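Local coordinates for Mlr6093 protein (Mesorhizobium loti, PDB 2QJ8), which is probably a zinc-dependent hydrolase of the succinylglutamate desuccinylase/aspartoacylase family, acting on ester bonds or on carbon-nitrogen bonds of linear amides, at residues Leu48-Gly53 with Leu138-Phe143; Pro151-His156 with Thr201-Glu206; Leu176-Leu181 with Gln250-Thr255. All coordinates share one frame; numbering follows the deposited sequence.

Contact 1: Leu48-Gly53 with Leu138-Phe143; sequences LLITGG and LDLHSF
T51 holds its OG1 between the backbone N and the carbonyl carbon (chi1 58°), while D139 sets its CG anti to the backbone N (chi1 -176°), beside its own carbonyl carbon; these two torsions bring hydroxyl and carboxylate together on one face of paired parallel strands. OG1 of T51 gives its proton to OD1 of D139 at 2.8 Å, arriving on the anti side of that oxygen and 26° out of the carboxylate plane. The backbones beneath are bound by three nearly straight bonds: L138 N to L49 O (2.8 Å), T51 N to L138 O (2.9 Å) and L140 N to T51 O (2.8 Å). T51 is thus gripped through its N, its O and its hydroxyl. The other face carries the aliphatic side chains I50, L138 and L140. I50 and L138 lie side by side and point the same way, CD1 of I50 coming 4.1 Å from CD2 of L138, while CG2 of I50 meets CD1 of L140 at 3.9 Å in an oblique crossing. Further along, where the strands separate, a water bridges them, accepting from G53 N and donating to L140 O. Both strands lie deep in the sheet, within the family's catalytic region: strand 79-84 flanks 47-52, strand 201-208 flanks 136-144, and V224 and L228 of helix 218-230 pack on the leucine side. With an alanine in place of D139, the T51 hydroxyl would probably lose its acceptor in a buried setting and be left to turn. Chemically the contact is two-sided: aliphatic branches fill one face, and on the other a buried hydroxyl is accepted by OD1 of D139, which probably helps to fix the rotation of that carboxylate.

Contact 2: Pro151-His156 with Thr201-Glu206; sequences PSIISH and TFICTE
S152 and I153 meet E206 and T205 where the strands 152-155 and 201-206 cross antiparallel but strongly skewed, at 134° with axes 4.7 Å apart, so that one direct backbone bond forms, E206 N to S152 O (3.0 Å), its donor tilted 34° from the carbonyl plane. I153 and T205 make the adjoining non-hydrogen-bonded pair; past it the strands splay, and a water bridges them, donating to I154 O (2.6 Å) and accepting from C204 N (2.9 Å). On the face of I153, its CD1 meets CG2 of I203 at 3.8 Å and its CG1 meets CG2 of T205 at 4.0 Å, both as oblique crossings; S171 of helix 161-172 packs against I153 and I203. On the other face I154 crosses E206 at about a right angle, CG1 and CD1 of I154 each lying 3.6 Å from CG of E206. The bend of E206 at chi2 (-62°) folds its carboxylate back over that isoleucine branch, while OG of S152, bonded to A150 O, sits 3.7 Å from E206 CB. In what is probably a zinc-hydrolase fold of the M14-like family, the pair joins strand 201-208, beside 136-144, to strand 152-155, beside 178-182. E206 is held at two levels: aliphatic carbons of I154 brace its stem, and OE1 takes a hydrogen bond from H141 ND1, which together would restrict how the carboxylate can turn.

Contact 3: Leu176-Leu181 with Gln250-Thr255; sequences LPVTLL and QTLETT
V178 and L252 cross at about a right angle on one face of the strand pair, CG1 of the valine 4.0 Å from CD1 of the leucine. L252 reaches that methyl because its CG stands anti to the carbonyl carbon (chi1 -58°), running back along the strand toward V178. L180 follows on the same face, with CD1 4.0 Å from L252 CB; its CD2 lies obliquely against CG2 of T254, a tentative contact because T254 has two conformers. F309 and A327 close over this apolar side. The frame beneath is a regular parallel pairing, V178 to L181 matched with Q250 to E253 and the axes crossing at -31°. Here strand 178-182, paired on its other edge with 152-155, is joined to strand 250-261, which pairs antiparallel with strand 322-329. Backbone bonds alternate from T179 N to Q250 O (2.8 Å) through L252 N to T179 O and L181 N to L252 O, ending with T254 N to L181 O (3.0 Å). At the opening end Q250 N approaches P177 O from above the carbonyl plane, at 3.0 Å, and a water donates to the same oxygen at 2.6 Å.

From the N terminus, 48-53 pairs with 138-143: contact 1 closes a loop of 84 residues, with more helix than strand, before the others begin. Contact 2 then opens at 151-156; contact 3 opens at 176-181 inside its loop. Segment 201-206 closes contact 2 and 250-255 closes contact 3 afterwards, so these two cross. Strands 47-52, 136-144, 201-208, 152-155, 178-182 and 250-261 are successive neighbours. Contacts 1 and 2 join through a probable hydrogen bond from D139 N to I203 O, contacts 2 and 3 through a probable one from L180 N to I153 O. Contacts 1 and 3 do not touch, their centres about 19 Å apart; contact 2 links the strands of contact 1 with 178-182 and 250-261, which pairs on with 322-329.

Contact 1: Leu48-Gly53 with Leu138-Phe143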
ATOM      1  N   LEU A  48     -23.044   4.719 -20.333  1.00 26.87           N
ATOM      2  CA  LEU A  48     -21.856   4.269 -19.620  1.00 24.87           C
ATOM      3  C   LEU A  48     -22.073   4.146 -18.129  1.00 24.85           C
ATOM      4  O   LEU A  48     -22.662   5.031 -17.519  1.00 24.19           O
ATOM      5  CB  LEU A  48     -20.735   5.309 -19.834  1.00 25.48           C
ATOM      6  CG  LEU A  48     -19.386   5.048 -19.126  1.00 25.95           C
ATOM      7  CD1 LEU A  48     -18.699   3.807 -19.709  1.00 22.49           C
ATOM      8  CD2 LEU A  48     -18.474   6.267 -19.161  1.00 22.67           C
ATOM      9  N   LEU A  49     -21.591   3.048 -17.547  1.00 23.66           N
ATOM     10  CA  LEU A  49     -21.535   2.886 -16.114  1.00 24.49           C
ATOM     11  C   LEU A  49     -20.069   2.922 -15.738  1.00 22.84           C
ATOM     12  O   LEU A  49     -19.272   2.229 -16.354  1.00 22.81           O
ATOM     13  CB  LEU A  49     -22.091   1.537 -15.667  1.00 24.42           C
ATOM     14  CG  LEU A  49     -21.924   1.144 -14.194  1.00 27.56           C
ATOM     15  CD1 LEU A  49     -22.652   2.119 -13.219  1.00 27.42           C
ATOM     16  CD2 LEU A  49     -22.443  -0.279 -14.053  1.00 21.35           C
ATOM     17  N   ILE A  50     -19.738   3.686 -14.707  1.00 23.73           N
ATOM     18  CA  ILE A  50     -18.412   3.724 -14.114  1.00 22.80           C
ATOM     19  C   ILE A  50     -18.489   3.238 -12.670  1.00 26.48           C
ATOM     20  O   ILE A  50     -19.208   3.810 -11.834  1.00 25.99           O
ATOM     21  CB  ILE A  50     -17.793   5.158 -14.124  1.00 22.57           C
ATOM     22  CG1 ILE A  50     -17.949   5.784 -15.501  1.00 24.94           C
ATOM     23  CG2 ILE A  50     -16.320   5.110 -13.654  1.00 21.90           C
ATOM     24  CD1 ILE A  50     -17.184   7.052 -15.665  1.00 22.20           C
ATOM     25  N   THR A  51     -17.714   2.201 -12.360  1.00 29.27           N
ATOM     26  CA  THR A  51     -17.684   1.603 -11.042  1.00 29.41           C
ATOM     27  C   THR A  51     -16.292   1.737 -10.375  1.00 29.72           C
ATOM     28  O   THR A  51     -15.268   1.676 -11.050  1.00 27.25           O
ATOM     29  CB  THR A  51     -18.088   0.112 -11.067  1.00 29.93           C
ATOM     30  OG1 THR A  51     -17.225  -0.641 -11.924  1.00 30.27           O
ATOM     31  CG2 THR A  51     -19.527  -0.090 -11.518  1.00 25.16           C
ATOM     32  N   GLY A  52     -16.293   1.957  -9.057  1.00 28.29           N
ATOM     33  CA  GLY A  52     -15.076   1.920  -8.227  1.00 27.25           C
ATOM     34  C   GLY A  52     -15.340   1.081  -6.997  1.00 25.51           C
ATOM     35  O   GLY A  52     -16.478   0.716  -6.724  1.00 25.23           O
ATOM     36  N   GLY A  53     -14.295   0.775  -6.250  1.00 25.85           N
ATOM     37  CA  GLY A  53     -14.463   0.155  -4.942  1.00 25.48           C
ATOM     38  C   GLY A  53     -14.994  -1.245  -4.860  1.00 26.70           C
ATOM     39  O   GLY A  53     -15.652  -1.575  -3.898  1.00 23.47           O
ATOM     40  N   LEU A 138     -17.036   0.874 -17.365  1.00 25.86           N
ATOM     41  CA  LEU A 138     -15.675   1.254 -17.016  1.00 26.97           C
ATOM     42  C   LEU A 138     -15.471   0.938 -15.531  1.00 27.28           C
ATOM     43  O   LEU A 138     -16.078   1.599 -14.680  1.00 27.69           O
ATOM     44  CB  LEU A 138     -15.423   2.742 -17.292  1.00 27.55           C
ATOM     45  CG  LEU A 138     -14.093   3.371 -16.806  1.00 26.57           C
ATOM     46  CD1 LEU A 138     -12.841   2.662 -17.389  1.00 24.40           C
ATOM     47  CD2 LEU A 138     -14.097   4.834 -17.148  1.00 24.09           C
ATOM     48  N   ASP A 139     -14.630  -0.054 -15.219  1.00 26.56           N
ATOM     49  CA  ASP A 139     -14.311  -0.401 -13.820  1.00 28.90           C
ATOM     50  C   ASP A 139     -12.938   0.164 -13.455  1.00 31.39           C
ATOM     51  O   ASP A 139     -11.961  -0.077 -14.159  1.00 30.26           O
ATOM     52  CB  ASP A 139     -14.375  -1.911 -13.614  1.00 29.40           C
ATOM     53  CG  ASP A 139     -14.154  -2.346 -12.133  1.00 37.77           C
ATOM     54  OD1 ASP A 139     -14.756  -1.790 -11.177  1.00 31.44           O
ATOM     55  OD2 ASP A 139     -13.381  -3.305 -11.942  1.00 39.50           O
ATOM     56  N   LEU A 140     -12.889   0.936 -12.358  1.00 30.82           N
ATOM     57  CA  LEU A 140     -11.671   1.538 -11.818  1.00 31.15           C
ATOM     58  C   LEU A 140     -11.195   0.488 -10.800  1.00 31.12           C
ATOM     59  O   LEU A 140     -11.621   0.466  -9.642  1.00 29.91           O
ATOM     60  CB  LEU A 140     -11.970   2.915 -11.234  1.00 30.34           C
ATOM     61  CG  LEU A 140     -12.770   3.844 -12.178  1.00 31.94           C
ATOM     62  CD1 LEU A 140     -13.093   5.162 -11.498  1.00 22.73           C
ATOM     63  CD2 LEU A 140     -12.074   4.099 -13.542  1.00 26.56           C
ATOM     64  N   HIS A 141     -10.315  -0.394 -11.286  1.00 31.51           N
ATOM     65  CA  HIS A 141      -9.989  -1.678 -10.628  1.00 33.93           C
ATOM     66  C   HIS A 141      -8.717  -1.711  -9.770  1.00 35.11           C
ATOM     67  O   HIS A 141      -7.700  -1.071 -10.080  1.00 36.03           O
ATOM     68  CB  HIS A 141      -9.927  -2.747 -11.714  1.00 33.28           C
ATOM     69  CG  HIS A 141      -9.695  -4.134 -11.212  1.00 39.11           C
ATOM     70  ND1 HIS A 141      -8.468  -4.758 -11.302  1.00 41.03           N
ATOM     71  CD2 HIS A 141     -10.529  -5.018 -10.607  1.00 40.62           C
ATOM     72  CE1 HIS A 141      -8.555  -5.967 -10.768  1.00 43.18           C
ATOM     73  NE2 HIS A 141      -9.795  -6.150 -10.340  1.00 40.60           N
ATOM     74  N   SER A 142      -8.814  -2.433  -8.660  1.00 34.96           N
ATOM     75  CA  SER A 142      -7.712  -2.559  -7.752  1.00 37.07           C
ATOM     76  C   SER A 142      -6.852  -3.698  -8.210  1.00 35.54           C
ATOM     77  O   SER A 142      -7.285  -4.828  -8.159  1.00 33.70           O
ATOM     78  CB  SER A 142      -8.206  -2.868  -6.351  1.00 37.74           C
ATOM     79  OG  SER A 142      -7.095  -3.022  -5.482  1.00 39.97           O
ATOM     80  N   PHE A 143      -5.650  -3.406  -8.674  1.00 35.53           N
ATOM     81  CA  PHE A 143      -4.751  -4.484  -9.083  1.00 38.75           C
ATOM     82  C   PHE A 143      -4.314  -5.270  -7.823  1.00 39.12           C
ATOM     83  O   PHE A 143      -4.297  -6.509  -7.833  1.00 41.51           O
ATOM     84  CB  PHE A 143      -3.562  -3.914  -9.847  1.00 39.99           C
ATOM     85  CG  PHE A 143      -2.774  -4.950 -10.569  1.00 38.16           C
ATOM     86  CD1 PHE A 143      -3.256  -5.481 -11.763  1.00 39.70           C
ATOM     87  CD2 PHE A 143      -1.577  -5.420 -10.055  1.00 37.44           C
ATOM     88  CE1 PHE A 143      -2.555  -6.432 -12.441  1.00 39.93           C
ATOM     89  CE2 PHE A 143      -0.868  -6.389 -10.732  1.00 32.47           C
ATOM     90  CZ  PHE A 143      -1.362  -6.884 -11.936  1.00 35.11           C
TER
HETATM   91  O   HOH W   1     -11.380   0.919  -7.014  1.00 20.84           O

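Contact 2: Pro151-His156 with Thr201-Glu206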
ATOM      1  N   PRO A 151       0.075   2.596 -14.896  1.00 29.03           N
ATOM      2  CA  PRO A 151      -1.293   3.100 -15.157  1.00 28.81           C
ATOM      3  C   PRO A 151      -1.648   2.569 -16.536  1.00 27.60           C
ATOM      4  O   PRO A 151      -0.949   2.844 -17.508  1.00 29.24           O
ATOM      5  CB  PRO A 151      -1.147   4.623 -15.133  1.00 30.10           C
ATOM      6  CG  PRO A 151       0.196   4.878 -14.496  1.00 31.25           C
ATOM      7  CD  PRO A 151       1.049   3.698 -14.878  1.00 30.05           C
ATOM      8  N   SER A 152      -2.714   1.781 -16.591  1.00 28.70           N
ATOM      9  CA  SER A 152      -2.991   0.969 -17.768  1.00 27.09           C
ATOM     10  C   SER A 152      -4.405   0.446 -17.869  1.00 26.49           C
ATOM     11  O   SER A 152      -5.224   0.695 -17.013  1.00 26.09           O
ATOM     12  CB  SER A 152      -2.058  -0.277 -17.674  1.00 27.12           C
ATOM     13  OG  SER A 152      -2.253  -0.998 -16.467  1.00 27.25           O
ATOM     14  N   ILE A 153      -4.668  -0.217 -18.992  1.00 27.63           N
ATOM     15  CA  ILE A 153      -5.843  -1.008 -19.213  1.00 27.51           C
ATOM     16  C   ILE A 153      -5.318  -2.389 -19.569  1.00 29.67           C
ATOM     17  O   ILE A 153      -4.404  -2.479 -20.383  1.00 27.47           O
ATOM     18  CB  ILE A 153      -6.700  -0.459 -20.369  1.00 28.90           C
ATOM     19  CG1 ILE A 153      -7.453   0.797 -19.903  1.00 30.10           C
ATOM     20  CG2 ILE A 153      -7.683  -1.490 -20.828  1.00 27.96           C
ATOM     21  CD1 ILE A 153      -8.011   1.605 -20.997  1.00 23.63           C
ATOM     22  N   ILE A 154      -5.856  -3.433 -18.932  1.00 26.02           N
ATOM     23  CA  ILE A 154      -5.524  -4.824 -19.244  1.00 28.03           C
ATOM     24  C   ILE A 154      -6.698  -5.364 -20.048  1.00 30.05           C
ATOM     25  O   ILE A 154      -7.834  -5.325 -19.575  1.00 30.53           O
ATOM     26  CB  ILE A 154      -5.336  -5.731 -17.996  1.00 30.64           C
ATOM     27  CG1 ILE A 154      -4.194  -5.221 -17.116  1.00 27.07           C
ATOM     28  CG2 ILE A 154      -5.078  -7.222 -18.412  1.00 28.12           C
ATOM     29  CD1 ILE A 154      -4.003  -6.039 -15.859  1.00 31.26           C
ATOM     30  N   SER A 155      -6.403  -5.810 -21.264  1.00 29.85           N
ATOM     31  CA  SER A 155      -7.332  -6.344 -22.236  1.00 33.00           C
ATOM     32  C   SER A 155      -7.155  -7.854 -22.276  1.00 32.85           C
ATOM     33  O   SER A 155      -6.060  -8.335 -22.570  1.00 31.05           O
ATOM     34  CB  SER A 155      -7.007  -5.810 -23.652  1.00 34.11           C
ATOM     35  OG  SER A 155      -7.198  -4.410 -23.776  1.00 41.93           O
ATOM     36  N   HIS A 156      -8.211  -8.592 -21.969  1.00 31.38           N
ATOM     37  CA  HIS A 156      -8.186 -10.044 -22.008  1.00 32.72           C
ATOM     38  C   HIS A 156      -8.623 -10.533 -23.421  1.00 31.29           C
ATOM     39  O   HIS A 156      -9.703 -10.146 -23.887  1.00 29.70           O
ATOM     40  CB  HIS A 156      -9.115 -10.593 -20.919  1.00 32.83           C
ATOM     41  CG  HIS A 156      -8.999 -12.068 -20.728  1.00 33.92           C
ATOM     42  ND1 HIS A 156      -9.377 -12.976 -21.693  1.00 34.43           N
ATOM     43  CD2 HIS A 156      -8.552 -12.795 -19.681  1.00 32.35           C
ATOM     44  CE1 HIS A 156      -9.167 -14.199 -21.247  1.00 39.98           C
ATOM     45  NE2 HIS A 156      -8.674 -14.115 -20.027  1.00 35.39           N
ATOM     46  N   THR A 201     -19.022  -3.631 -24.074  1.00 30.57           N
ATOM     47  CA  THR A 201     -17.656  -3.103 -23.964  1.00 28.89           C
ATOM     48  C   THR A 201     -17.350  -3.002 -22.485  1.00 27.92           C
ATOM     49  O   THR A 201     -18.046  -2.313 -21.763  1.00 27.01           O
ATOM     50  CB  THR A 201     -17.543  -1.751 -24.635  1.00 29.17           C
ATOM     51  OG1 THR A 201     -17.832  -1.937 -26.016  1.00 29.26           O
ATOM     52  CG2 THR A 201     -16.104  -1.141 -24.462  1.00 22.73           C
ATOM     53  N   PHE A 202     -16.389  -3.794 -22.009  1.00 29.35           N
ATOM     54  CA  PHE A 202     -15.988  -3.763 -20.615  1.00 27.93           C
ATOM     55  C   PHE A 202     -14.524  -3.343 -20.562  1.00 27.84           C
ATOM     56  O   PHE A 202     -13.674  -4.035 -21.137  1.00 27.13           O
ATOM     57  CB  PHE A 202     -16.194  -5.134 -19.994  1.00 27.38           C
ATOM     58  CG  PHE A 202     -15.817  -5.226 -18.536  1.00 30.06           C
ATOM     59  CD1 PHE A 202     -16.202  -4.236 -17.613  1.00 35.08           C
ATOM     60  CD2 PHE A 202     -15.146  -6.347 -18.058  1.00 34.69           C
ATOM     61  CE1 PHE A 202     -15.887  -4.328 -16.271  1.00 30.33           C
ATOM     62  CE2 PHE A 202     -14.829  -6.460 -16.693  1.00 36.05           C
ATOM     63  CZ  PHE A 202     -15.196  -5.438 -15.798  1.00 35.03           C
ATOM     64  N   ILE A 203     -14.255  -2.221 -19.885  1.00 27.57           N
ATOM     65  CA  ILE A 203     -12.916  -1.626 -19.764  1.00 26.16           C
ATOM     66  C   ILE A 203     -12.499  -1.553 -18.290  1.00 29.37           C
ATOM     67  O   ILE A 203     -13.247  -1.091 -17.442  1.00 26.08           O
ATOM     68  CB  ILE A 203     -12.857  -0.263 -20.511  1.00 28.05           C
ATOM     69  CG1 ILE A 203     -12.977  -0.522 -22.019  1.00 30.82           C
ATOM     70  CG2 ILE A 203     -11.572   0.445 -20.277  1.00 22.33           C
ATOM     71  CD1 ILE A 203     -13.054   0.722 -22.817  1.00 29.79           C
ATOM     72  N   CYS A 204     -11.305  -2.088 -18.009  1.00 32.68           N
ATOM     73  CA  CYS A 204     -10.764  -2.166 -16.673  0.50 33.00           C
ATOM     74  C   CYS A 204      -9.448  -1.384 -16.591  1.00 31.56           C
ATOM     75  O   CYS A 204      -8.461  -1.798 -17.194  1.00 31.07           O
ATOM     76  CB  CYS A 204     -10.564  -3.649 -16.370  0.50 33.89           C
ATOM     77  SG  CYS A 204     -10.234  -4.024 -14.694  0.50 40.05           S
ATOM     78  N   THR A 205      -9.456  -0.265 -15.868  1.00 32.05           N
ATOM     79  CA  THR A 205      -8.260   0.562 -15.680  1.00 33.95           C
ATOM     80  C   THR A 205      -7.619   0.044 -14.395  1.00 32.01           C
ATOM     81  O   THR A 205      -8.321  -0.231 -13.439  1.00 35.33           O
ATOM     82  CB  THR A 205      -8.591   2.030 -15.572  1.00 31.79           C
ATOM     83  OG1 THR A 205      -9.434   2.211 -14.451  1.00 42.53           O
ATOM     84  CG2 THR A 205      -9.326   2.513 -16.828  1.00 31.49           C
ATOM     85  N   GLU A 206      -6.299  -0.080 -14.373  1.00 31.95           N
ATOM     86  CA  GLU A 206      -5.608  -0.713 -13.243  1.00 29.57           C
ATOM     87  C   GLU A 206      -4.919   0.239 -12.302  1.00 32.03           C
ATOM     88  O   GLU A 206      -4.095   1.046 -12.732  1.00 34.65           O
ATOM     89  CB  GLU A 206      -4.592  -1.730 -13.740  1.00 28.57           C
ATOM     90  CG  GLU A 206      -5.177  -2.892 -14.523  1.00 31.88           C
ATOM     91  CD  GLU A 206      -6.148  -3.788 -13.753  1.00 36.32           C
ATOM     92  OE1 GLU A 206      -6.085  -3.876 -12.512  1.00 36.40           O
ATOM     93  OE2 GLU A 206      -6.979  -4.446 -14.419  1.00 45.68           O
TER
HETATM   94  O   HOH W   2     -10.074  -4.049 -19.733  1.00 27.29           O

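Contact 3: Leu176-Leu181 with Gln250-Thr255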
ATOM      1  N   LEU A 176      -3.270   5.745 -22.001  1.00 27.11           N
ATOM      2  CA  LEU A 176      -2.538   5.452 -20.780  1.00 25.41           C
ATOM      3  C   LEU A 176      -1.133   4.922 -21.165  1.00 28.67           C
ATOM      4  O   LEU A 176      -0.910   4.522 -22.331  1.00 28.96           O
ATOM      5  CB  LEU A 176      -3.280   4.408 -19.940  1.00 26.98           C
ATOM      6  CG  LEU A 176      -4.560   4.891 -19.282  1.00 23.24           C
ATOM      7  CD1 LEU A 176      -5.411   3.682 -18.780  1.00 24.98           C
ATOM      8  CD2 LEU A 176      -4.275   5.887 -18.148  1.00 28.22           C
ATOM      9  N   PRO A 177      -0.160   4.988 -20.231  1.00 28.01           N
ATOM     10  CA  PRO A 177       1.191   4.459 -20.458  1.00 29.02           C
ATOM     11  C   PRO A 177       1.278   3.070 -21.093  1.00 28.37           C
ATOM     12  O   PRO A 177       2.101   2.873 -21.986  1.00 28.91           O
ATOM     13  CB  PRO A 177       1.779   4.440 -19.051  1.00 30.32           C
ATOM     14  CG  PRO A 177       1.188   5.611 -18.427  1.00 27.29           C
ATOM     15  CD  PRO A 177      -0.223   5.708 -18.941  1.00 27.02           C
ATOM     16  N   VAL A 178       0.412   2.149 -20.666  1.00 28.97           N
ATOM     17  CA  VAL A 178       0.377   0.784 -21.178  1.00 25.99           C
ATOM     18  C   VAL A 178      -1.019   0.251 -21.449  1.00 26.32           C
ATOM     19  O   VAL A 178      -1.919   0.429 -20.630  1.00 26.82           O
ATOM     20  CB  VAL A 178       0.991  -0.191 -20.128  1.00 28.27           C
ATOM     21  CG1 VAL A 178       0.882  -1.667 -20.583  1.00 25.64           C
ATOM     22  CG2 VAL A 178       2.452   0.200 -19.807  1.00 26.44           C
ATOM     23  N   THR A 179      -1.218  -0.395 -22.593  1.00 25.06           N
ATOM     24  CA  THR A 179      -2.423  -1.210 -22.783  1.00 28.09           C
ATOM     25  C   THR A 179      -1.842  -2.624 -22.774  1.00 26.10           C
ATOM     26  O   THR A 179      -0.987  -2.926 -23.585  1.00 24.88           O
ATOM     27  CB  THR A 179      -3.229  -0.907 -24.077  1.00 30.23           C
ATOM     28  OG1 THR A 179      -3.656   0.458 -24.059  1.00 32.59           O
ATOM     29  CG2 THR A 179      -4.469  -1.841 -24.165  1.00 25.97           C
ATOM     30  N   LEU A 180      -2.283  -3.486 -21.859  1.00 28.90           N
ATOM     31  CA  LEU A 180      -1.691  -4.817 -21.760  1.00 26.55           C
ATOM     32  C   LEU A 180      -2.602  -5.926 -22.235  1.00 27.44           C
ATOM     33  O   LEU A 180      -3.674  -6.094 -21.670  1.00 30.04           O
ATOM     34  CB  LEU A 180      -1.282  -5.113 -20.313  1.00 24.48           C
ATOM     35  CG  LEU A 180      -0.530  -6.428 -20.013  1.00 26.30           C
ATOM     36  CD1 LEU A 180       0.843  -6.538 -20.685  1.00 21.48           C
ATOM     37  CD2 LEU A 180      -0.402  -6.595 -18.515  1.00 25.76           C
ATOM     38  N   LEU A 181      -2.147  -6.687 -23.234  1.00 27.81           N
ATOM     39  CA  LEU A 181      -2.879  -7.860 -23.693  0.50 28.66           C
ATOM     40  C   LEU A 181      -2.458  -9.000 -22.758  1.00 28.60           C
ATOM     41  O   LEU A 181      -1.280  -9.313 -22.628  1.00 28.48           O
ATOM     42  CB  LEU A 181      -2.592  -8.205 -25.155  0.50 28.86           C
ATOM     43  CG  LEU A 181      -2.800  -7.138 -26.231  0.50 30.03           C
ATOM     44  CD1 LEU A 181      -2.841  -7.833 -27.587  0.50 31.21           C
ATOM     45  CD2 LEU A 181      -4.067  -6.341 -26.036  0.50 35.75           C
ATOM     46  N   GLN A 250       2.108   2.584 -24.932  1.00 31.07           N
ATOM     47  CA  GLN A 250       2.709   1.334 -25.401  1.00 30.98           C
ATOM     48  C   GLN A 250       1.678   0.227 -25.321  1.00 30.07           C
ATOM     49  O   GLN A 250       0.916   0.163 -24.362  1.00 28.15           O
ATOM     50  CB  GLN A 250       3.886   0.884 -24.527  1.00 29.58           C
ATOM     51  CG  GLN A 250       5.091   1.789 -24.472  1.00 35.71           C
ATOM     52  CD  GLN A 250       6.227   1.158 -23.674  1.00 33.32           C
ATOM     53  OE1 GLN A 250       6.504   1.543 -22.539  1.00 46.82           O
ATOM     54  NE2 GLN A 250       6.845   0.141 -24.249  1.00 41.17           N
ATOM     55  N   THR A 251       1.685  -0.648 -26.320  1.00 28.80           N
ATOM     56  CA  THR A 251       0.848  -1.840 -26.330  1.00 30.20           C
ATOM     57  C   THR A 251       1.777  -3.038 -26.094  1.00 27.63           C
ATOM     58  O   THR A 251       2.665  -3.346 -26.910  1.00 27.69           O
ATOM     59  CB  THR A 251       0.047  -1.971 -27.622  1.00 31.20           C
ATOM     60  OG1 THR A 251      -0.657  -0.738 -27.835  1.00 35.50           O
ATOM     61  CG2 THR A 251      -0.984  -3.123 -27.481  1.00 28.17           C
ATOM     62  N   LEU A 252       1.561  -3.703 -24.965  1.00 27.88           N
ATOM     63  CA  LEU A 252       2.419  -4.791 -24.503  1.00 24.87           C
ATOM     64  C   LEU A 252       1.569  -6.032 -24.286  1.00 24.03           C
ATOM     65  O   LEU A 252       0.351  -5.935 -24.231  1.00 25.38           O
ATOM     66  CB  LEU A 252       3.104  -4.371 -23.189  1.00 23.01           C
ATOM     67  CG  LEU A 252       3.967  -3.099 -23.164  1.00 24.76           C
ATOM     68  CD1 LEU A 252       4.569  -2.858 -21.756  1.00 20.37           C
ATOM     69  CD2 LEU A 252       5.068  -3.150 -24.205  1.00 25.98           C
ATOM     70  N   GLU A 253       2.218  -7.192 -24.227  1.00 27.04           N
ATOM     71  CA  GLU A 253       1.535  -8.454 -23.922  1.00 28.90           C
ATOM     72  C   GLU A 253       2.340  -9.231 -22.909  1.00 27.45           C
ATOM     73  O   GLU A 253       3.574  -9.139 -22.883  1.00 29.39           O
ATOM     74  CB  GLU A 253       1.244  -9.327 -25.162  1.00 27.98           C
ATOM     75  CG  GLU A 253       2.419  -9.880 -25.846  1.00 33.26           C
ATOM     76  CD  GLU A 253       2.057 -10.640 -27.116  1.00 34.74           C
ATOM     77  OE1 GLU A 253       0.872 -10.992 -27.321  1.00 46.08           O
ATOM     78  OE2 GLU A 253       2.982 -10.881 -27.905  1.00 39.09           O
ATOM     79  N   THR A 254       1.621 -10.010 -22.113  1.00 28.02           N
ATOM     80  CA  THR A 254       2.236 -10.846 -21.084  0.50 29.21           C
ATOM     81  C   THR A 254       1.716 -12.259 -21.253  1.00 30.61           C
ATOM     82  O   THR A 254       0.519 -12.475 -21.403  1.00 30.02           O
ATOM     83  CB  THR A 254       2.020 -10.327 -19.638  0.50 29.79           C
ATOM     84  OG1 THR A 254       2.492 -11.305 -18.703  0.50 33.82           O
ATOM     85  CG2 THR A 254       0.602 -10.072 -19.336  0.50 30.02           C
ATOM     86  N   THR A 255       2.668 -13.206 -21.289  1.00 32.95           N
ATOM     87  CA  THR A 255       2.413 -14.661 -21.445  1.00 34.77           C
ATOM     88  C   THR A 255       2.928 -15.339 -20.180  1.00 36.08           C
ATOM     89  O   THR A 255       3.594 -14.689 -19.368  1.00 35.90           O
ATOM     90  CB  THR A 255       3.094 -15.268 -22.728  1.00 36.16           C
ATOM     91  OG1 THR A 255       4.529 -15.156 -22.642  1.00 37.42           O
ATOM     92  CG2 THR A 255       2.587 -14.565 -23.995  1.00 33.89           C
TER
HETATM   93  O   HOH W   3       4.300   4.209 -22.018  1.00 32.80           O